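Transaminase (Arthrobacter sp., PDB 5G2P) probably catalyses the pyridoxal-5'-phosphate-dependent, S-selective transfer of amino groups, as a class-III omega-transaminase. Local coordinates at residues R144-H149 / T159-F164; Q240-T245 / G435-T440. One frame throughout, in Å; residues are numbered along the deposited sequence.

Interaction 1: residues R144-H149 / T159-F164; sequences REHDYH and TRLRSF. With PLP (pyridoxal-5'-phosphate), chain H.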
loop_
_atom_site.group_PDB
_atom_site.type_symbol
_atom_site.label_atom_id
_atom_site.label_comp_id
_atom_site.label_asym_id
_atom_site.label_seq_id
_atom_site.Cartn_x
_atom_site.Cartn_y
_atom_site.Cartn_z
ATOM N N ARG B 144 -10.816 -5.210 -14.543
ATOM C CA ARG B 144 -10.492 -6.401 -15.329
ATOM C C ARG B 144 -9.184 -6.232 -16.097
ATOM O O ARG B 144 -8.791 -5.110 -16.462
ATOM C CB ARG B 144 -11.631 -6.743 -16.331
ATOM C CG ARG B 144 -13.003 -7.077 -15.701
ATOM C CD ARG B 144 -13.914 -5.851 -15.465
ATOM N NE ARG B 144 -13.889 -4.937 -16.601
ATOM C CZ ARG B 144 -14.529 -5.140 -17.759
ATOM N NH1 ARG B 144 -15.290 -6.231 -17.935
ATOM N NH2 ARG B 144 -14.407 -4.257 -18.750
ATOM N N GLU B 145 -8.509 -7.362 -16.299
ATOM C CA GLU B 145 -7.504 -7.564 -17.336
ATOM C C GLU B 145 -7.814 -6.744 -18.609
ATOM O O GLU B 145 -8.888 -6.882 -19.215
ATOM C CB GLU B 145 -7.537 -9.072 -17.640
ATOM C CG GLU B 145 -6.416 -9.634 -18.463
ATOM C CD GLU B 145 -6.636 -11.114 -18.776
ATOM O OE1 GLU B 145 -7.667 -11.740 -18.360
ATOM O OE2 GLU B 145 -5.739 -11.648 -19.437
ATOM N N HIS B 146 -6.861 -5.891 -18.992
ATOM C CA HIS B 146 -6.905 -5.029 -20.190
ATOM C C HIS B 146 -7.830 -3.844 -20.153
ATOM O O HIS B 146 -7.904 -3.119 -21.154
ATOM C CB HIS B 146 -7.108 -5.807 -21.498
ATOM C CG HIS B 146 -6.156 -6.929 -21.649
ATOM N ND1 HIS B 146 -6.551 -8.192 -22.035
ATOM C CD2 HIS B 146 -4.831 -7.002 -21.384
ATOM C CE1 HIS B 146 -5.497 -8.989 -22.030
ATOM N NE2 HIS B 146 -4.444 -8.292 -21.641
ATOM N N ASP B 147 -8.499 -3.605 -19.018
ATOM C CA ASP B 147 -9.244 -2.339 -18.834
ATOM C C ASP B 147 -8.326 -1.109 -18.921
ATOM O O ASP B 147 -7.170 -1.142 -18.462
ATOM C CB ASP B 147 -9.994 -2.323 -17.490
ATOM C CG ASP B 147 -11.389 -2.944 -17.589
ATOM O OD1 ASP B 147 -11.656 -3.656 -18.594
ATOM O OD2 ASP B 147 -12.223 -2.721 -16.667
ATOM N N TYR B 148 -8.855 -0.031 -19.497
ATOM C CA TYR B 148 -8.181 1.270 -19.441
ATOM C C TYR B 148 -9.170 2.248 -18.813
ATOM O O TYR B 148 -10.239 2.496 -19.386
ATOM C CB TYR B 148 -7.767 1.778 -20.839
ATOM C CG TYR B 148 -7.010 3.077 -20.709
ATOM C CD1 TYR B 148 -5.697 3.072 -20.241
ATOM C CD2 TYR B 148 -7.637 4.313 -20.933
ATOM C CE1 TYR B 148 -4.998 4.245 -20.054
ATOM C CE2 TYR B 148 -6.943 5.500 -20.735
ATOM C CZ TYR B 148 -5.630 5.458 -20.288
ATOM O OH TYR B 148 -4.913 6.609 -20.075
ATOM N N HIS B 149 -8.838 2.792 -17.652
ATOM C CA HIS B 149 -9.748 3.743 -17.001
ATOM C C HIS B 149 -9.130 5.129 -16.768
ATOM O O HIS B 149 -9.677 5.943 -15.999
ATOM C CB HIS B 149 -10.293 3.163 -15.694
ATOM C CG HIS B 149 -11.119 1.922 -15.897
ATOM N ND1 HIS B 149 -12.344 1.948 -16.522
ATOM C CD2 HIS B 149 -10.893 0.625 -15.567
ATOM C CE1 HIS B 149 -12.844 0.723 -16.573
ATOM N NE2 HIS B 149 -11.989 -0.097 -15.991
ATOM N N THR B 159 -6.450 0.494 -14.145
ATOM C CA THR B 159 -6.033 0.269 -15.538
ATOM C C THR B 159 -5.087 -0.927 -15.549
ATOM O O THR B 159 -4.083 -0.924 -14.821
ATOM C CB THR B 159 -5.305 1.519 -16.057
ATOM O OG1 THR B 159 -6.270 2.546 -16.244
ATOM C CG2 THR B 159 -4.580 1.240 -17.399
ATOM N N ARG B 160 -5.413 -1.946 -16.351
ATOM C CA ARG B 160 -4.620 -3.160 -16.384
ATOM C C ARG B 160 -4.078 -3.416 -17.802
ATOM O O ARG B 160 -4.294 -4.461 -18.371
ATOM C CB ARG B 160 -5.416 -4.355 -15.808
ATOM C CG ARG B 160 -5.776 -4.280 -14.314
ATOM C CD ARG B 160 -4.569 -4.253 -13.376
ATOM N NE ARG B 160 -3.402 -4.797 -14.057
ATOM C CZ ARG B 160 -2.168 -4.315 -13.966
ATOM N NH1 ARG B 160 -1.908 -3.263 -13.179
ATOM N NH2 ARG B 160 -1.193 -4.883 -14.687
ATOM N N LEU B 161 -3.421 -2.407 -18.380
ATOM C CA LEU B 161 -2.667 -2.565 -19.643
ATOM C C LEU B 161 -1.290 -2.036 -19.350
ATOM O O LEU B 161 -1.132 -0.835 -19.122
ATOM C CB LEU B 161 -3.255 -1.710 -20.784
ATOM C CG LEU B 161 -4.501 -2.150 -21.527
ATOM C CD1 LEU B 161 -5.008 -0.996 -22.394
ATOM C CD2 LEU B 161 -4.226 -3.395 -22.374
ATOM N N ARG B 162 -0.296 -2.917 -19.325
ATOM C CA ARG B 162 1.071 -2.514 -18.957
ATOM C C ARG B 162 1.728 -1.616 -20.018
ATOM O O ARG B 162 2.795 -1.037 -19.759
ATOM C CB ARG B 162 1.944 -3.761 -18.683
ATOM C CG ARG B 162 2.137 -4.685 -19.899
ATOM C CD ARG B 162 2.706 -6.040 -19.462
ATOM N NE ARG B 162 4.134 -5.976 -19.115
ATOM C CZ ARG B 162 5.126 -6.250 -19.965
ATOM N NH1 ARG B 162 4.890 -6.610 -21.234
ATOM N NH2 ARG B 162 6.365 -6.160 -19.546
ATOM N N SER B 163 1.106 -1.495 -21.200
ATOM C CA SER B 163 1.576 -0.580 -22.265
ATOM C C SER B 163 1.033 0.841 -22.109
ATOM O O SER B 163 1.354 1.718 -22.912
ATOM C CB SER B 163 1.155 -1.087 -23.658
ATOM O OG SER B 163 -0.243 -1.409 -23.690
ATOM N N PHE B 164 0.176 1.067 -21.114
ATOM C CA PHE B 164 -0.470 2.389 -20.991
ATOM C C PHE B 164 -0.486 2.885 -19.538
ATOM O O PHE B 164 -1.367 3.637 -19.158
ATOM C CB PHE B 164 -1.902 2.385 -21.595
ATOM C CG PHE B 164 -1.927 2.546 -23.092
ATOM C CD1 PHE B 164 -1.935 3.816 -23.675
ATOM C CD2 PHE B 164 -1.898 1.416 -23.929
ATOM C CE1 PHE B 164 -1.927 3.953 -25.064
ATOM C CE2 PHE B 164 -1.888 1.555 -25.326
ATOM C CZ PHE B 164 -1.898 2.823 -25.892
HETATM N N1 PLP H . -11.842 5.740 -19.330
HETATM C C2 PLP H . -11.972 5.260 -20.600
HETATM C C2A PLP H . -12.833 4.062 -20.911
HETATM C C3 PLP H . -11.222 5.906 -21.691
HETATM O O3 PLP H . -11.310 5.509 -22.997
HETATM C C4 PLP H . -10.393 7.087 -21.377
HETATM C C4A PLP H . -9.762 7.739 -22.608
HETATM C C5 PLP H . -10.318 7.501 -19.934
HETATM C C6 PLP H . -11.050 6.787 -18.983
HETATM C C5A PLP H . -9.491 8.655 -19.450
HETATM O O4P PLP H . -10.002 9.895 -19.922
HETATM P P PLP H . -8.964 11.116 -20.135
HETATM O O1P PLP H . -9.855 12.213 -20.616
HETATM O O2P PLP H . -8.297 11.441 -18.814
HETATM O O3P PLP H . -7.941 10.691 -21.197
HETATM O O HOH W 1 -1.917 6.579 -20.124
#
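Thr159 OG1 is gripped from several sides: His149 N donates to it over 2.9 Å in a nearly straight bond (166° at the hydrogen), and the carbonyls of Gly150 and Ala155 compete for its single proton. The threonine CG2, anti to its own backbone N, lies beside the Tyr148 ring, 3.6 Å from Tyr148 CD1. One residue along, Arg160 N donates to Asp147 O at 2.9 Å, while His146 N makes a weaker, bent bond to Arg160 O. Leu161 crosses His146 at about a right angle and sets its CD2 3.8 Å from His146 CD2.

The carboxylate of Asp147 turns away from 159-164. Its OD2 takes Arg144 NE at 2.8 Å, a salt bridge lying in the guanidinium plane, and His149 NE2 at 2.7 Å; the two donors reach OD2 from opposite faces of the carboxylate. At the other end of the imidazole, His149 ND1 is hydrogen-bonded to Asp269 of the cofactor pocket. With CG anti to the backbone N (chi1 -177°), the Tyr148 ring runs between Phe164 and the cofactor. Its CD2-CE2 edge faces pyridoxal phosphate, CE2 being 3.9 Å from C4, and the carbonyl oxygen of Phe164 lies at the far edge, near the ring plane. A water donates to both Tyr148 OH and Phe164 O, so the phenol is tied to the turn 161-164. Arg160 extends outward to Asn225 of a second subunit, and Val328 of a third packs on Tyr148 and Phe164.

The relay from Arg144 through Asp147 and His149 to Asp269 holds the imidazole at both nitrogens, which fixes its rotation and probably helps position Asp269, while the bonds to Thr159 OG1 and Arg160 N hold the 147-149 backbone beside the cofactor.

Interaction 2: residues Q240-T245 / G435-T440; sequences QGVGST and GAMPNT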
loop_
_atom_site.group_PDB
_atom_site.type_symbol
_atom_site.label_atom_id
_atom_site.label_comp_id
_atom_site.label_asym_id
_atom_site.label_seq_id
_atom_site.Cartn_x
_atom_site.Cartn_y
_atom_site.Cartn_z
ATOM N N GLN B 240 -14.161 -2.819 -24.163
ATOM C CA GLN B 240 -12.822 -2.308 -23.819
ATOM C C GLN B 240 -12.293 -1.404 -24.942
ATOM O O GLN B 240 -12.234 -1.814 -26.119
ATOM C CB GLN B 240 -11.892 -3.464 -23.528
ATOM C CG GLN B 240 -12.116 -4.097 -22.168
ATOM C CD GLN B 240 -11.155 -5.228 -21.893
ATOM O OE1 GLN B 240 -10.842 -6.004 -22.795
ATOM N NE2 GLN B 240 -10.692 -5.350 -20.647
ATOM N N GLY B 241 -11.945 -0.168 -24.582
ATOM C CA GLY B 241 -11.626 0.858 -25.587
ATOM C C GLY B 241 -10.188 0.758 -26.110
ATOM O O GLY B 241 -9.944 0.225 -27.226
ATOM N N VAL B 242 -9.240 1.267 -25.313
ATOM C CA VAL B 242 -7.822 1.142 -25.640
ATOM C C VAL B 242 -7.460 -0.339 -25.804
ATOM O O VAL B 242 -6.730 -0.714 -26.747
ATOM C CB VAL B 242 -6.927 1.806 -24.583
ATOM C CG1 VAL B 242 -5.450 1.553 -24.919
ATOM C CG2 VAL B 242 -7.227 3.322 -24.496
ATOM N N GLY B 243 -7.990 -1.171 -24.910
ATOM C CA GLY B 243 -7.684 -2.613 -24.892
ATOM C C GLY B 243 -8.343 -3.384 -26.040
ATOM O O GLY B 243 -8.004 -4.540 -26.273
ATOM N N SER B 244 -9.314 -2.761 -26.709
ATOM C CA SER B 244 -9.819 -3.192 -28.016
ATOM C C SER B 244 -10.473 -4.590 -28.034
ATOM O O SER B 244 -10.022 -5.497 -28.740
ATOM C CB SER B 244 -8.693 -3.077 -29.065
ATOM O OG SER B 244 -8.127 -1.769 -29.042
ATOM N N THR B 245 -11.535 -4.750 -27.253
ATOM C CA THR B 245 -12.338 -5.968 -27.330
ATOM C C THR B 245 -13.828 -5.628 -27.340
ATOM O O THR B 245 -14.242 -4.494 -27.022
ATOM C CB THR B 245 -12.082 -6.912 -26.137
ATOM O OG1 THR B 245 -12.566 -6.310 -24.914
ATOM C CG2 THR B 245 -10.603 -7.281 -26.002
ATOM N N GLY B 435 -4.813 1.098 -34.845
ATOM C CA GLY B 435 -5.238 0.660 -33.522
ATOM C C GLY B 435 -4.144 0.892 -32.500
ATOM O O GLY B 435 -2.985 1.122 -32.863
ATOM N N ALA B 436 -4.526 0.858 -31.226
ATOM C CA ALA B 436 -3.576 0.952 -30.106
ATOM C C ALA B 436 -2.900 -0.400 -29.805
ATOM O O ALA B 436 -1.731 -0.436 -29.400
ATOM C CB ALA B 436 -4.299 1.451 -28.863
ATOM N N MET B 437 -3.649 -1.495 -29.943
ATOM C CA MET B 437 -3.144 -2.853 -29.676
ATOM C C MET B 437 -2.473 -3.404 -30.944
ATOM O O MET B 437 -2.828 -2.969 -32.032
ATOM C CB MET B 437 -4.297 -3.779 -29.240
ATOM C CG MET B 437 -4.991 -3.385 -27.923
ATOM S SD MET B 437 -3.838 -3.442 -26.523
ATOM C CE MET B 437 -3.383 -1.718 -26.350
ATOM N N PRO B 438 -1.482 -4.317 -30.804
ATOM C CA PRO B 438 -0.691 -4.759 -31.971
ATOM C C PRO B 438 -1.417 -5.606 -33.019
ATOM O O PRO B 438 -1.095 -5.495 -34.207
ATOM C CB PRO B 438 0.484 -5.545 -31.334
ATOM C CG PRO B 438 -0.028 -5.960 -29.977
ATOM C CD PRO B 438 -0.862 -4.779 -29.536
ATOM N N ASN B 439 -2.374 -6.436 -32.592
ATOM C CA ASN B 439 -3.126 -7.311 -33.492
ATOM C C ASN B 439 -4.566 -6.889 -33.744
ATOM O O ASN B 439 -5.340 -7.641 -34.341
ATOM C CB ASN B 439 -3.119 -8.746 -32.938
ATOM C CG ASN B 439 -1.715 -9.237 -32.609
ATOM O OD1 ASN B 439 -0.808 -9.228 -33.468
ATOM N ND2 ASN B 439 -1.514 -9.648 -31.362
ATOM N N THR B 440 -4.942 -5.696 -33.285
ATOM C CA THR B 440 -6.361 -5.329 -33.248
ATOM C C THR B 440 -6.594 -3.888 -33.678
ATOM O O THR B 440 -6.106 -2.962 -33.031
ATOM C CB THR B 440 -6.961 -5.559 -31.847
ATOM O OG1 THR B 440 -6.538 -6.841 -31.365
ATOM C CG2 THR B 440 -8.533 -5.481 -31.882
HETATM O O HOH W 2 -6.336 -1.220 -30.930
#
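A type I beta turn, Gly241 to Ser244, follows strand 231-236 of the central seven-stranded sheet and packs on the loop that leads into strand 440-443 of the three-stranded C-terminal sheet. In the fold-type-I architecture of class-III aminotransferases, this joins the large cofactor-binding domain to the C-terminal part of the small domain. Met437 carries much of the contact. With CG anti to its carbonyl carbon (chi1 -63°), it sets CG 3.4 Å from Val242 O; bends at chi2 (-62°) and chi3 (99°) then bring CE back to 3.5 Å from that same oxygen. CE also meets Val242 CG1, the two side chains crossing at about a right angle, and Ala436 CB approaches the same valine methyl at 4.1 Å. An alanine in place of Met437 would probably open a gap over the carbonyls of Val242 and Gly243 and leave Val242 CG1 without its thioether methyl neighbour.

The polar link between the segments runs through one water. It donates to Ser244 OG at 2.7 Å and to Thr440 O at 2.7 Å, and accepts from Met437 N at 2.9 Å. Ser244 OG also lies close to the carbonyls of Gly241 and Val242 within its own turn, where the hydroxyl proton may go to either. The buried serine hydroxyl is thus enclosed by turn and water together. Arg406 adds a clamp, hydrogen-bonding to the oxygens of Gly243 and Ser244, and Arg442 does likewise for Gln240 and Gly241; both arginines belong to the C-terminal half of the chain.

Thr440 puts its two branches to different uses: OG1 is hydrogen-bonded to Asp391, while CG2, anti to the backbone N, lies against the turn, 3.5 Å from Ser244 O.

Interaction 1 closes before interaction 2 opens along the chain, and their centres lie about 11 Å apart. Segments 144-149 and 240-245 follow strands 140-144 and 231-236, parallel neighbours in the seven-stranded sheet, so both leave the sheet at the C-terminal ends of their strands, near pyridoxal phosphate. The contacts touch directly: Gln240 NE2 probably donates to Glu145 O and to Asp147 OD1, each at 2.8 Å, and Phe164 CE2 packs on Val242 CG1. Interaction 1 lines the cofactor site and reaches towards neighbouring subunits, whereas interaction 2 passes from that site to the strand 440-443 sheet. Together they form a continuous path from cofactor pocket to C-terminal region.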